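PDB 4JZ6: salicylaldehyde dehydrogenase NahF from Pseudomonas putida, which probably catalyses the NAD+-dependent oxidation of salicylaldehyde to salicylate, a step in the bacterial degradation of naphthalene. Local coordinates for residues 119-124 with 167-172; 455-460 with 473-478; 29-34 with 56-61; 52-57 with 216-221; 280-285 with 315-320. All blocks are in the same frame, centred on the assembly; numbering follows the deposited sequence.

Two of the five contacts belong to the substrate site and three to outlying parts of the fold. Contacts 1 and 2, their centres about 12 Å apart, meet where N123 OD1 lies 3.7 Å from A459 CB, and one ethanediol is bound by both; contact 1 supplies G167 and V170 to the salicylaldehyde pocket, and N457 of contact 2 touches a bound salicylaldehyde. Contacts 3 and 4, centres about 6 Å apart, share V56 and T57; both involve the start of helix 56-73, where S32 OG and T55 OG1 probably share a hydrogen bond. Contact 1 is nested in the long chain loop that contact 4 closes. Contact 5 lies on the opposite side of the chain's centre from contact 3, about 54 Å away between centres.

Contact 1: residues 119-124 with 167-172; sequences HASANV and GTAVLA. With NK (salicylaldehyde), chain B; EDO (1,2-ethanediol), chain G.
The wall of the salicylaldehyde pocket is backed here by helix 111-130, whose A120, S121 and V124 pack against A169 and V170 at the start of helix 170-181. V170 joins the two sides, its methyl groups serving different partners. With chi1 at 69°, CG1 sits between the backbone N and the carbonyl carbon and reaches the bound aldehyde, V170 CG1 lying 3.7 Å from ring atom CAE of the salicylaldehyde. CG2, anti to the backbone N, turns to the neighbouring helix instead and lies 3.5 Å from A120 CB. V124 CG2 adds a looser touch at 3.9 Å from V170 CG2, the two valine side chains crossing at nearly a right angle.

S121 lies beside A169 and V170. Its OG stands 3.0 Å from V170 N, yet the angle is too poor for a hydrogen bond; the hydroxyl is bonded to N117 O, while N117 OD1 takes up the N-H groups of A169 and V170. Beside the valines an ethanediol, probably from the crystallisation liquor, donates hydrogen bonds from O2 to A120 O (3.1 Å) and from O1 to N123 OD1 (3.0 Å).

Across the two segments, then, cohesion is apolar and without direct hydrogen bonds; the polar tie is made through N117, and V170 touches both the helix and the ring of the bound salicylaldehyde.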
# COMPACT_ATOMS: atom_id res chain seq x y z
N HIS A 119 -19.74 8.04 20.20
CA HIS A 119 -18.95 7.14 21.04
C HIS A 119 -17.74 6.60 20.28
O HIS A 119 -16.61 6.68 20.76
CB HIS A 119 -19.80 5.97 21.54
CG HIS A 119 -20.81 6.35 22.57
ND1 HIS A 119 -20.57 7.31 23.53
CD2 HIS A 119 -22.07 5.91 22.79
CE1 HIS A 119 -21.64 7.44 24.30
NE2 HIS A 119 -22.56 6.60 23.87
N ALA A 120 -17.99 6.09 19.08
CA ALA A 120 -16.95 5.53 18.22
C ALA A 120 -15.91 6.55 17.83
O ALA A 120 -14.71 6.25 17.81
CB ALA A 120 -17.57 4.90 16.98
N SER A 121 -16.35 7.77 17.52
CA SER A 121 -15.44 8.86 17.18
C SER A 121 -14.54 9.22 18.36
O SER A 121 -13.32 9.35 18.20
CB SER A 121 -16.22 10.09 16.73
OG SER A 121 -16.95 9.82 15.56
N ALA A 122 -15.15 9.38 19.53
CA ALA A 122 -14.41 9.73 20.73
C ALA A 122 -13.41 8.62 21.05
O ALA A 122 -12.27 8.89 21.43
CB ALA A 122 -15.35 9.94 21.90
N ASN A 123 -13.84 7.38 20.87
CA ASN A 123 -12.96 6.26 21.16
C ASN A 123 -11.78 6.17 20.19
O ASN A 123 -10.67 5.83 20.59
CB ASN A 123 -13.73 4.95 21.24
CG ASN A 123 -12.93 3.86 21.93
OD1 ASN A 123 -12.29 3.03 21.29
ND2 ASN A 123 -12.93 3.89 23.26
N VAL A 124 -12.03 6.47 18.91
CA VAL A 124 -10.95 6.52 17.93
C VAL A 124 -9.88 7.51 18.39
O VAL A 124 -8.70 7.18 18.42
CB VAL A 124 -11.44 6.93 16.53
CG1 VAL A 124 -10.27 7.20 15.62
CG2 VAL A 124 -12.31 5.85 15.94
N GLY A 167 -20.98 6.60 7.90
CA GLY A 167 -20.39 6.60 9.23
C GLY A 167 -19.96 8.03 9.50
O GLY A 167 -18.78 8.32 9.71
N THR A 168 -20.96 8.91 9.51
CA THR A 168 -20.78 10.35 9.38
C THR A 168 -19.69 10.94 10.26
O THR A 168 -18.91 11.78 9.81
CB THR A 168 -22.09 11.07 9.68
OG1 THR A 168 -23.19 10.32 9.14
CG2 THR A 168 -22.08 12.43 9.06
N ALA A 169 -19.64 10.50 11.51
CA ALA A 169 -18.68 11.03 12.46
C ALA A 169 -17.42 10.17 12.55
O ALA A 169 -16.31 10.68 12.45
CB ALA A 169 -19.32 11.17 13.82
N VAL A 170 -17.60 8.87 12.74
CA VAL A 170 -16.46 7.99 13.01
C VAL A 170 -15.50 7.87 11.81
O VAL A 170 -14.29 7.75 12.00
CB VAL A 170 -16.91 6.60 13.53
CG1 VAL A 170 -17.60 5.81 12.44
CG2 VAL A 170 -15.72 5.84 14.11
N LEU A 171 -16.04 7.95 10.60
CA LEU A 171 -15.22 7.86 9.39
C LEU A 171 -14.35 9.11 9.22
O LEU A 171 -13.24 9.04 8.69
CB LEU A 171 -16.09 7.63 8.16
CG LEU A 171 -16.85 6.30 8.16
CD1 LEU A 171 -17.51 6.05 6.82
CD2 LEU A 171 -15.91 5.17 8.53
N ALA A 172 -14.86 10.25 9.66
CA ALA A 172 -14.05 11.45 9.70
C ALA A 172 -13.00 11.32 10.79
O ALA A 172 -11.81 11.56 10.56
CB ALA A 172 -14.93 12.68 9.95
OAH NK B . -19.14 0.81 6.38
CAD NK B . -18.98 1.94 6.80
CAA NK B . -18.51 2.06 8.19
CAC NK B . -17.40 1.36 8.65
CAG NK B . -17.00 1.50 9.97
CAI NK B . -17.70 2.32 10.83
CAE NK B . -18.80 3.02 10.38
CAB NK B . -19.21 2.89 9.06
OAF NK B . -20.31 3.56 8.56
C1 EDO G . -14.53 1.48 18.54
O1 EDO G . -13.90 0.98 19.73
C2 EDO G . -14.01 2.88 18.22
O2 EDO G . -14.55 3.32 16.97

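Contact 2: residues 455-460 with 473-478; sequences VQNEAQ and RFDGRA. With EDO (1,2-ethanediol), chain G.
A459 O is gripped from two quarters: G476 N donates to it across the contact at 2.7 Å, and water 1 gives it a second, longer bond at 3.2 Å. The same water also donates to G476 O, so the backbone of one loop is tied to the other both directly and through solvent. One residue on, Q460 O is met differently. It lies 3.2 Å from G476 CA in a CA-H...O contact, and water 2 bridges it to R477 N.

The second direct hydrogen bond is between side chains. N457 ND2 donates to D475 OD2 at 3.1 Å, the two residues reaching toward each other from opposite directions. The acceptor lies in the amide plane of N457, but the amide approaches from above the carboxylate, 41° out of its plane, and the flat groups stand 45° apart. D475 OD1 is hydrogen-bonded to Y178 OH of helix 170-181, and bonds at both oxygens should limit rotation of the carboxylate.

These loops flank strand 470-471, the short antiparallel strand that is outermost in the six-stranded sheet within this chain, and they border the substrate site. The N457 side chain is about 4 Å from a bound salicylaldehyde, and that of D475 about 7 Å from E267, the predicted active-site glutamate.

E458 and Q460 lie at the contact with the second subunit: Q460 NE2 is 3.3 Å from E458 OE1 in a hydrogen bond, but NE2 also bonds to P141 O of that subunit, and OE1 to its T142 OG1. A459 N binds ethanediol O1 at 3.2 Å.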
# COMPACT_ATOMS: atom_id res chain seq x y z
N VAL A 455 -21.62 -6.32 11.20
CA VAL A 455 -21.43 -4.91 11.50
C VAL A 455 -20.71 -4.70 12.84
O VAL A 455 -21.33 -4.50 13.89
CB VAL A 455 -22.76 -4.13 11.46
CG1 VAL A 455 -22.56 -2.66 11.80
CG2 VAL A 455 -23.40 -4.26 10.09
N GLN A 456 -19.38 -4.79 12.80
CA GLN A 456 -18.56 -4.58 13.99
C GLN A 456 -17.32 -3.76 13.64
O GLN A 456 -16.83 -3.80 12.52
CB GLN A 456 -18.14 -5.92 14.61
CG GLN A 456 -19.31 -6.79 15.03
CD GLN A 456 -18.88 -8.14 15.57
OE1 GLN A 456 -17.95 -8.24 16.37
NE2 GLN A 456 -19.57 -9.19 15.14
N ASN A 457 -16.84 -3.00 14.63
CA ASN A 457 -15.63 -2.20 14.48
C ASN A 457 -15.14 -1.77 15.84
O ASN A 457 -15.85 -1.08 16.58
CB ASN A 457 -15.85 -0.98 13.59
CG ASN A 457 -14.56 -0.19 13.32
OD1 ASN A 457 -14.60 1.04 13.19
ND2 ASN A 457 -13.44 -0.89 13.23
N GLU A 458 -13.92 -2.18 16.18
CA GLU A 458 -13.29 -1.75 17.43
C GLU A 458 -11.98 -1.06 17.04
O GLU A 458 -11.35 -1.43 16.06
CB GLU A 458 -13.07 -2.98 18.34
CG GLU A 458 -14.36 -3.73 18.68
CD GLU A 458 -14.15 -4.96 19.56
OE1 GLU A 458 -13.37 -4.88 20.53
OE2 GLU A 458 -14.77 -6.01 19.28
N ALA A 459 -11.59 -0.05 17.80
CA ALA A 459 -10.44 0.76 17.43
C ALA A 459 -9.11 0.02 17.64
O ALA A 459 -8.10 0.36 17.01
CB ALA A 459 -10.44 2.08 18.18
N GLN A 460 -9.11 -0.99 18.51
CA GLN A 460 -7.92 -1.80 18.74
C GLN A 460 -7.69 -2.78 17.60
O GLN A 460 -6.62 -3.38 17.49
CB GLN A 460 -8.04 -2.63 20.03
CG GLN A 460 -8.81 -1.99 21.13
CD GLN A 460 -10.29 -2.27 21.06
OE1 GLN A 460 -11.03 -1.51 20.43
NE2 GLN A 460 -10.73 -3.35 21.71
N ARG A 473 -5.42 -0.03 5.87
CA ARG A 473 -6.16 -0.33 7.08
C ARG A 473 -6.26 0.85 8.07
O ARG A 473 -5.26 1.50 8.38
CB ARG A 473 -5.54 -1.55 7.77
CG ARG A 473 -6.55 -2.55 8.30
CD ARG A 473 -6.49 -3.88 7.55
NE ARG A 473 -7.01 -3.79 6.19
CZ ARG A 473 -7.28 -4.83 5.41
NH1 ARG A 473 -7.75 -4.64 4.19
NH2 ARG A 473 -7.10 -6.07 5.85
N PHE A 474 -7.48 1.12 8.54
CA PHE A 474 -7.67 2.01 9.68
C PHE A 474 -7.75 1.17 10.96
O PHE A 474 -7.91 -0.05 10.89
CB PHE A 474 -8.94 2.85 9.53
CG PHE A 474 -8.79 4.07 8.68
CD1 PHE A 474 -8.00 5.13 9.10
CD2 PHE A 474 -9.46 4.18 7.47
CE1 PHE A 474 -7.87 6.28 8.31
CE2 PHE A 474 -9.34 5.31 6.68
CZ PHE A 474 -8.54 6.36 7.11
N ASP A 475 -7.63 1.83 12.12
CA ASP A 475 -7.72 1.17 13.44
C ASP A 475 -6.63 0.14 13.71
O ASP A 475 -5.88 -0.26 12.81
CB ASP A 475 -9.10 0.55 13.65
CG ASP A 475 -10.20 1.57 13.56
OD1 ASP A 475 -10.04 2.66 14.14
OD2 ASP A 475 -11.22 1.28 12.90
N GLY A 476 -6.53 -0.30 14.97
CA GLY A 476 -5.53 -1.27 15.36
C GLY A 476 -4.11 -0.75 15.23
O GLY A 476 -3.89 0.43 14.95
N ARG A 477 -3.13 -1.62 15.43
CA ARG A 477 -1.75 -1.20 15.27
C ARG A 477 -1.42 -0.99 13.79
O ARG A 477 -0.52 -0.23 13.45
CB ARG A 477 -0.80 -2.23 15.88
CG ARG A 477 -0.93 -2.42 17.38
CD ARG A 477 0.01 -3.54 17.83
NE ARG A 477 0.02 -3.75 19.28
CZ ARG A 477 0.62 -4.78 19.87
NH1 ARG A 477 1.24 -5.70 19.13
NH2 ARG A 477 0.59 -4.91 21.19
N ALA A 478 -2.16 -1.65 12.91
CA ALA A 478 -1.88 -1.61 11.47
C ALA A 478 -2.00 -0.22 10.85
O ALA A 478 -1.38 0.08 9.83
CB ALA A 478 -2.77 -2.59 10.73
C1 EDO G . -14.53 1.48 18.54
O1 EDO G . -13.90 0.98 19.73
C2 EDO G . -14.01 2.88 18.22
O2 EDO G . -14.55 3.32 16.97
O HOH W 1 -5.41 2.06 16.71
O HOH W 2 -4.47 -4.32 16.34

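Contact 3: residues 29-34 with 56-61; sequences IDSSDQ and VTDAIK
A type I beta turn, S31 to Q34, in the loop joining strands 27-29 and 36-40 is fastened to the first turn of helix 56-73 by the carboxylate of D58. The central bond is nearly straight: S32 N donates to D58 OD2 at 2.8 Å with an N-H...O angle of 174°, and OD2 receives it on its syn lone pair, the side of its other oxygen. The acid is presented to the turn by a chi1 of -67°, which lays CG beside the backbone N of D58.

Two serine CB atoms lie close to the acceptor. S31 CB comes within 3.4 Å of D58 OD2, and S32 CB lies 3.6 Å from the same oxygen. S32 OG passes alongside the helix, 3.8 Å from T57 CB, but its strongest polar partner is T55 OG1, with which it probably shares a hydrogen bond. T55 is the N-cap of the helix, and its hydroxyl is also hydrogen-bonded to D58 OD2. This oxygen therefore links the turn and the cap, in a place where the start of a helix would be expected to stabilise a negative charge.

Within the turn itself, Q34 N bonds to S31 O at 2.9 Å. S31 OG meets D33 OD1 and Q35 N, and D33 OD2 forms a salt bridge with R224.

L22 of strand 18-24 touches the side chains of I29, S31 and D58. On another side of the helix, V56 and A59 pack on helix 225-233, placing the contact where the small four-stranded sheet meets helices 56-73 and 225-233.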
# COMPACT_ATOMS: atom_id res chain seq x y z
N ILE A 29 -14.02 30.30 7.02
CA ILE A 29 -14.05 31.23 5.90
C ILE A 29 -14.98 30.79 4.78
O ILE A 29 -15.33 29.61 4.67
CB ILE A 29 -12.65 31.38 5.27
CG1 ILE A 29 -12.09 30.01 4.91
CG2 ILE A 29 -11.70 32.10 6.21
CD1 ILE A 29 -10.76 30.07 4.22
N ASP A 30 -15.38 31.74 3.94
CA ASP A 30 -16.14 31.44 2.74
C ASP A 30 -15.20 30.90 1.67
O ASP A 30 -13.98 30.98 1.82
CB ASP A 30 -16.83 32.70 2.21
CG ASP A 30 -17.76 33.33 3.23
OD1 ASP A 30 -18.49 32.57 3.91
OD2 ASP A 30 -17.76 34.57 3.35
N SER A 31 -15.75 30.35 0.60
CA SER A 31 -14.92 29.86 -0.50
C SER A 31 -14.43 31.04 -1.33
O SER A 31 -14.97 32.14 -1.23
CB SER A 31 -15.71 28.89 -1.39
OG SER A 31 -16.73 29.57 -2.08
N SER A 32 -13.41 30.80 -2.15
CA SER A 32 -12.77 31.87 -2.91
C SER A 32 -13.71 32.59 -3.88
O SER A 32 -13.36 33.63 -4.44
CB SER A 32 -11.55 31.33 -3.66
OG SER A 32 -11.95 30.38 -4.63
N ASP A 33 -14.90 32.04 -4.07
CA ASP A 33 -15.88 32.64 -4.97
C ASP A 33 -17.18 32.96 -4.26
O ASP A 33 -18.20 33.21 -4.91
CB ASP A 33 -16.13 31.71 -6.16
CG ASP A 33 -16.58 30.33 -5.73
OD1 ASP A 33 -16.52 30.04 -4.52
OD2 ASP A 33 -16.99 29.54 -6.61
N GLN A 34 -17.14 32.96 -2.93
CA GLN A 34 -18.31 33.23 -2.08
C GLN A 34 -19.56 32.44 -2.49
O GLN A 34 -20.69 32.87 -2.26
CB GLN A 34 -18.65 34.73 -2.04
CG GLN A 34 -17.53 35.62 -1.52
CD GLN A 34 -16.59 36.05 -2.63
OE1 GLN A 34 -17.01 36.25 -3.77
NE2 GLN A 34 -15.31 36.19 -2.30
N VAL A 56 -11.05 24.93 -6.33
CA VAL A 56 -9.72 24.34 -6.43
C VAL A 56 -8.72 25.24 -5.72
O VAL A 56 -7.83 24.77 -5.01
CB VAL A 56 -9.31 24.14 -7.89
CG1 VAL A 56 -7.83 23.83 -8.00
CG2 VAL A 56 -10.14 23.04 -8.52
N THR A 57 -8.89 26.55 -5.90
CA THR A 57 -8.05 27.54 -5.24
C THR A 57 -8.06 27.33 -3.73
O THR A 57 -7.01 27.36 -3.09
CB THR A 57 -8.49 28.98 -5.55
OG1 THR A 57 -8.48 29.19 -6.97
CG2 THR A 57 -7.55 29.97 -4.89
N ASP A 58 -9.25 27.13 -3.16
CA ASP A 58 -9.38 26.88 -1.72
C ASP A 58 -8.63 25.61 -1.32
O ASP A 58 -8.00 25.56 -0.27
CB ASP A 58 -10.85 26.76 -1.30
CG ASP A 58 -11.61 28.08 -1.43
OD1 ASP A 58 -11.30 29.04 -0.69
OD2 ASP A 58 -12.53 28.15 -2.27
N ALA A 59 -8.70 24.60 -2.18
CA ALA A 59 -8.07 23.33 -1.90
C ALA A 59 -6.55 23.46 -1.84
O ALA A 59 -5.89 22.85 -1.00
CB ALA A 59 -8.48 22.29 -2.93
N ILE A 60 -5.99 24.25 -2.75
CA ILE A 60 -4.54 24.44 -2.76
C ILE A 60 -4.11 25.23 -1.53
O ILE A 60 -3.06 24.95 -0.94
CB ILE A 60 -4.07 25.14 -4.06
CG1 ILE A 60 -4.52 24.33 -5.28
CG2 ILE A 60 -2.57 25.30 -4.06
CD1 ILE A 60 -4.15 22.87 -5.21
N LYS A 61 -4.92 26.21 -1.15
CA LYS A 61 -4.68 27.00 0.06
C LYS A 61 -4.66 26.08 1.28
O LYS A 61 -3.87 26.28 2.20
CB LYS A 61 -5.75 28.07 0.24
CG LYS A 61 -5.21 29.49 0.22
CD LYS A 61 -4.94 29.97 -1.20
CE LYS A 61 -4.27 31.34 -1.23
NZ LYS A 61 -2.79 31.26 -1.00

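Contact 4: residues 52-57 with 216-221; sequences ANATVT and NYLNSS
N53 and S221 are joined by two hydrogen bonds, the amide of one engaging both the backbone and the hydroxyl of the other. N53 OD1 accepts from S221 N at 2.8 Å, the donor standing above the carbonyl plane by 39°. On the other branch, N53 ND2 donates to S221 OG at 2.9 Å, with the oxygen tilted from the amide plane. Having CG anti to the backbone N (chi1 -160°) carries the amide across to the serines, and two bonds at its two ends should fix its flip. The same N53 OD1 is also 3.1 Å from S220 CA. S221 OG is further engaged by D223 OD1.

One residue along, the backbones join: A54 N donates to N219 O at 3.1 Å, in the carbonyl plane. A54 CB is directed at the other segment and meets L218 CD2 at 4.0 Å, an apolar touch beside these polar bonds. N219 turns its own side chain to a different task. Its ND2 donates to Y217 OH at 2.9 Å and to S191 O, while its OD1 accepts from S220 N, so the loop after the strand is braced from within.

Strand 215-218 is the outermost strand of the parallel part of the six-stranded sheet, whose strand order fits the Rossmann-like NAD-binding domain of aldehyde dehydrogenases. The segment 52-57 leads from strand 47-52 of the N-terminal sheet into helix 56-73, with A52 and A54 on L22 of strand 18-24. Helix 225-233 touches both segments, at V56 and at S220, and helix 195-208 covers Y217.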
# COMPACT_ATOMS: atom_id res chain seq x y z
N ALA A 52 -20.34 26.52 2.49
CA ALA A 52 -19.42 27.16 1.57
C ALA A 52 -18.98 26.15 0.52
O ALA A 52 -18.71 24.99 0.84
CB ALA A 52 -18.21 27.70 2.32
N ASN A 53 -18.95 26.57 -0.74
CA ASN A 53 -18.63 25.66 -1.84
C ASN A 53 -17.19 25.86 -2.30
O ASN A 53 -16.93 26.71 -3.15
CB ASN A 53 -19.59 25.87 -3.00
CG ASN A 53 -19.63 24.69 -3.95
OD1 ASN A 53 -19.04 23.64 -3.69
ND2 ASN A 53 -20.34 24.85 -5.06
N ALA A 54 -16.28 25.08 -1.74
CA ALA A 54 -14.85 25.24 -1.99
C ALA A 54 -14.50 25.20 -3.47
O ALA A 54 -15.15 24.52 -4.26
CB ALA A 54 -14.06 24.17 -1.25
N THR A 55 -13.48 25.96 -3.84
CA THR A 55 -12.94 25.90 -5.19
C THR A 55 -11.61 25.17 -5.15
O THR A 55 -11.11 24.85 -4.07
CB THR A 55 -12.69 27.30 -5.77
OG1 THR A 55 -11.72 27.98 -4.97
CG2 THR A 55 -13.98 28.10 -5.80
N VAL A 56 -11.05 24.93 -6.33
CA VAL A 56 -9.72 24.34 -6.43
C VAL A 56 -8.72 25.24 -5.72
O VAL A 56 -7.83 24.77 -5.01
CB VAL A 56 -9.31 24.14 -7.89
CG1 VAL A 56 -7.83 23.83 -8.00
CG2 VAL A 56 -10.14 23.04 -8.52
N THR A 57 -8.89 26.55 -5.90
CA THR A 57 -8.05 27.54 -5.24
C THR A 57 -8.06 27.33 -3.73
O THR A 57 -7.01 27.36 -3.09
CB THR A 57 -8.49 28.98 -5.55
OG1 THR A 57 -8.48 29.19 -6.97
CG2 THR A 57 -7.55 29.97 -4.89
N ASN A 216 -7.38 20.94 8.22
CA ASN A 216 -8.02 21.87 7.31
C ASN A 216 -9.20 21.19 6.61
O ASN A 216 -9.07 20.07 6.12
CB ASN A 216 -7.00 22.39 6.30
CG ASN A 216 -5.80 23.06 6.96
OD1 ASN A 216 -5.78 24.27 7.17
ND2 ASN A 216 -4.80 22.26 7.32
N TYR A 217 -10.34 21.88 6.58
CA TYR A 217 -11.59 21.25 6.17
C TYR A 217 -12.16 21.83 4.88
O TYR A 217 -12.28 23.04 4.72
CB TYR A 217 -12.61 21.38 7.31
CG TYR A 217 -14.04 21.02 6.95
CD1 TYR A 217 -15.08 21.92 7.18
CD2 TYR A 217 -14.36 19.79 6.39
CE1 TYR A 217 -16.39 21.60 6.86
CE2 TYR A 217 -15.67 19.46 6.06
CZ TYR A 217 -16.69 20.38 6.30
OH TYR A 217 -17.99 20.06 5.98
N LEU A 218 -12.51 20.94 3.96
CA LEU A 218 -13.07 21.34 2.68
C LEU A 218 -14.34 20.55 2.39
O LEU A 218 -14.42 19.35 2.68
CB LEU A 218 -12.08 21.10 1.55
CG LEU A 218 -10.76 21.87 1.56
CD1 LEU A 218 -9.83 21.23 0.57
CD2 LEU A 218 -11.00 23.32 1.20
N ASN A 219 -15.33 21.23 1.82
CA ASN A 219 -16.52 20.57 1.32
C ASN A 219 -16.97 21.26 0.05
O ASN A 219 -16.63 22.43 -0.18
CB ASN A 219 -17.63 20.58 2.37
CG ASN A 219 -18.46 19.31 2.34
OD1 ASN A 219 -18.61 18.69 1.29
ND2 ASN A 219 -19.00 18.92 3.49
N SER A 220 -17.73 20.56 -0.78
CA SER A 220 -18.18 21.12 -2.04
C SER A 220 -19.40 20.41 -2.59
O SER A 220 -19.76 19.32 -2.14
CB SER A 220 -17.05 21.06 -3.08
OG SER A 220 -16.70 19.72 -3.36
N SER A 221 -20.04 21.03 -3.58
CA SER A 221 -21.07 20.35 -4.34
C SER A 221 -20.41 19.21 -5.10
O SER A 221 -19.23 19.30 -5.46
CB SER A 221 -21.73 21.33 -5.31
OG SER A 221 -20.77 22.10 -6.00

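Contact 5: residues 280-285 with 315-320; sequences ADINAA and DEFVAR. With SO4 (sulfate ion), chain E.
This is a helix-to-helix contact in the domain built on the seven-stranded sheet: I282, at the start of helix 282-294, is lodged against E316, F317 and R320 of helix 311-327. Helix 282-294 links the neighbouring parallel strands 273-276 and 306-310 in a beta-alpha-beta unit, and helix 311-327 follows strand 306-310 directly.

The branches of I282 divide the work. CG2, anti to the backbone N, lies over one face of the R320 guanidinium, offset toward its rim and 3.7 Å from NH1. CD1 reaches the carboxylate of E316, 3.4 Å from its CD. Deeper in, the F317 ring offers its edge: CD1 is 4.1 Å from I282 CG2, and CE1 is 4.1 Å from A285 CB.

A sulfate, probably from the crystallisation liquor, sits over the helix start. N283 N and R320 NH1 each donate to its O4 at 3.2 Å, the latter with a bond angle of 164° and the oxygen in the plane of the guanidinium edge; R431 binds it too. D281 is the N-cap, its OD1 accepting from A284 N at 3.2 Å, and F494 of the second subunit packs on D281 and A284.

R320 NH2 also pairs with E316 in a salt bridge modelled implausibly short, its exact geometry doubtful. The backbone N-H groups at the helix start and the arginines R320 and R431 would together be expected to offset the sulfate's charge.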
# COMPACT_ATOMS: atom_id res chain seq x y z
N ALA A 280 -26.40 -23.87 12.81
CA ALA A 280 -26.51 -22.59 13.48
C ALA A 280 -27.57 -22.50 14.58
O ALA A 280 -28.61 -23.15 14.51
CB ALA A 280 -26.71 -21.48 12.46
N ASP A 281 -27.27 -21.70 15.60
CA ASP A 281 -28.25 -21.24 16.56
C ASP A 281 -29.12 -20.25 15.78
O ASP A 281 -28.73 -19.09 15.62
CB ASP A 281 -27.54 -20.55 17.72
CG ASP A 281 -28.49 -20.04 18.80
OD1 ASP A 281 -29.70 -19.86 18.54
OD2 ASP A 281 -28.00 -19.80 19.93
N ILE A 282 -30.26 -20.70 15.29
CA ILE A 282 -31.10 -19.88 14.41
C ILE A 282 -31.60 -18.61 15.09
O ILE A 282 -31.64 -17.54 14.47
CB ILE A 282 -32.29 -20.69 13.85
CG1 ILE A 282 -31.77 -21.91 13.09
CG2 ILE A 282 -33.15 -19.84 12.94
CD1 ILE A 282 -32.86 -22.77 12.54
N ASN A 283 -31.96 -18.72 16.36
CA ASN A 283 -32.31 -17.54 17.15
C ASN A 283 -31.20 -16.49 17.08
O ASN A 283 -31.43 -15.35 16.68
CB ASN A 283 -32.58 -17.92 18.60
CG ASN A 283 -32.83 -16.72 19.48
OD1 ASN A 283 -31.96 -16.29 20.24
ND2 ASN A 283 -34.03 -16.15 19.38
N ALA A 284 -29.99 -16.90 17.44
CA ALA A 284 -28.84 -16.01 17.47
C ALA A 284 -28.51 -15.44 16.09
O ALA A 284 -28.11 -14.28 15.97
CB ALA A 284 -27.64 -16.73 18.06
N ALA A 285 -28.66 -16.26 15.06
CA ALA A 285 -28.31 -15.84 13.71
C ALA A 285 -29.32 -14.83 13.18
O ALA A 285 -28.94 -13.85 12.53
CB ALA A 285 -28.21 -17.03 12.78
N ASP A 315 -35.57 -22.42 4.98
CA ASP A 315 -37.00 -22.11 5.12
C ASP A 315 -37.35 -21.63 6.52
O ASP A 315 -38.10 -20.67 6.68
CB ASP A 315 -37.86 -23.32 4.75
CG ASP A 315 -37.98 -23.52 3.25
OD1 ASP A 315 -37.87 -22.53 2.51
OD2 ASP A 315 -38.21 -24.67 2.82
N GLU A 316 -36.81 -22.30 7.53
CA GLU A 316 -37.09 -21.94 8.91
C GLU A 316 -36.45 -20.61 9.25
O GLU A 316 -37.10 -19.73 9.82
CB GLU A 316 -36.58 -23.02 9.86
CG GLU A 316 -36.81 -22.72 11.33
CD GLU A 316 -36.13 -23.73 12.24
OE1 GLU A 316 -35.63 -24.76 11.73
OE2 GLU A 316 -36.09 -23.50 13.47
N PHE A 317 -35.18 -20.45 8.87
CA PHE A 317 -34.45 -19.22 9.13
C PHE A 317 -35.09 -18.02 8.45
O PHE A 317 -35.23 -16.95 9.06
CB PHE A 317 -33.00 -19.35 8.67
CG PHE A 317 -32.24 -18.05 8.69
CD1 PHE A 317 -31.64 -17.60 9.85
CD2 PHE A 317 -32.14 -17.27 7.54
CE1 PHE A 317 -30.96 -16.40 9.87
CE2 PHE A 317 -31.46 -16.08 7.55
CZ PHE A 317 -30.86 -15.64 8.71
N VAL A 318 -35.45 -18.19 7.18
CA VAL A 318 -36.07 -17.11 6.42
C VAL A 318 -37.39 -16.68 7.05
O VAL A 318 -37.70 -15.49 7.13
CB VAL A 318 -36.28 -17.50 4.93
CG1 VAL A 318 -37.14 -16.48 4.21
CG2 VAL A 318 -34.94 -17.65 4.23
N ALA A 319 -38.16 -17.65 7.54
CA ALA A 319 -39.44 -17.36 8.18
C ALA A 319 -39.27 -16.47 9.41
O ALA A 319 -39.98 -15.47 9.57
CB ALA A 319 -40.17 -18.64 8.53
N ARG A 320 -38.32 -16.82 10.28
CA ARG A 320 -38.07 -16.03 11.48
C ARG A 320 -37.54 -14.65 11.13
O ARG A 320 -38.01 -13.64 11.68
CB ARG A 320 -37.09 -16.75 12.41
CG ARG A 320 -37.53 -18.13 12.84
CD ARG A 320 -36.82 -18.55 14.12
NE ARG A 320 -36.83 -20.00 14.32
CZ ARG A 320 -36.08 -20.64 15.21
NH1 ARG A 320 -35.25 -19.95 15.99
NH2 ARG A 320 -36.14 -21.96 15.32
S SO4 E . -32.44 -22.76 17.37
O1 SO4 E . -33.44 -23.62 16.74
O2 SO4 E . -31.96 -23.41 18.58
O3 SO4 E . -31.33 -22.58 16.43
O4 SO4 E . -33.01 -21.46 17.71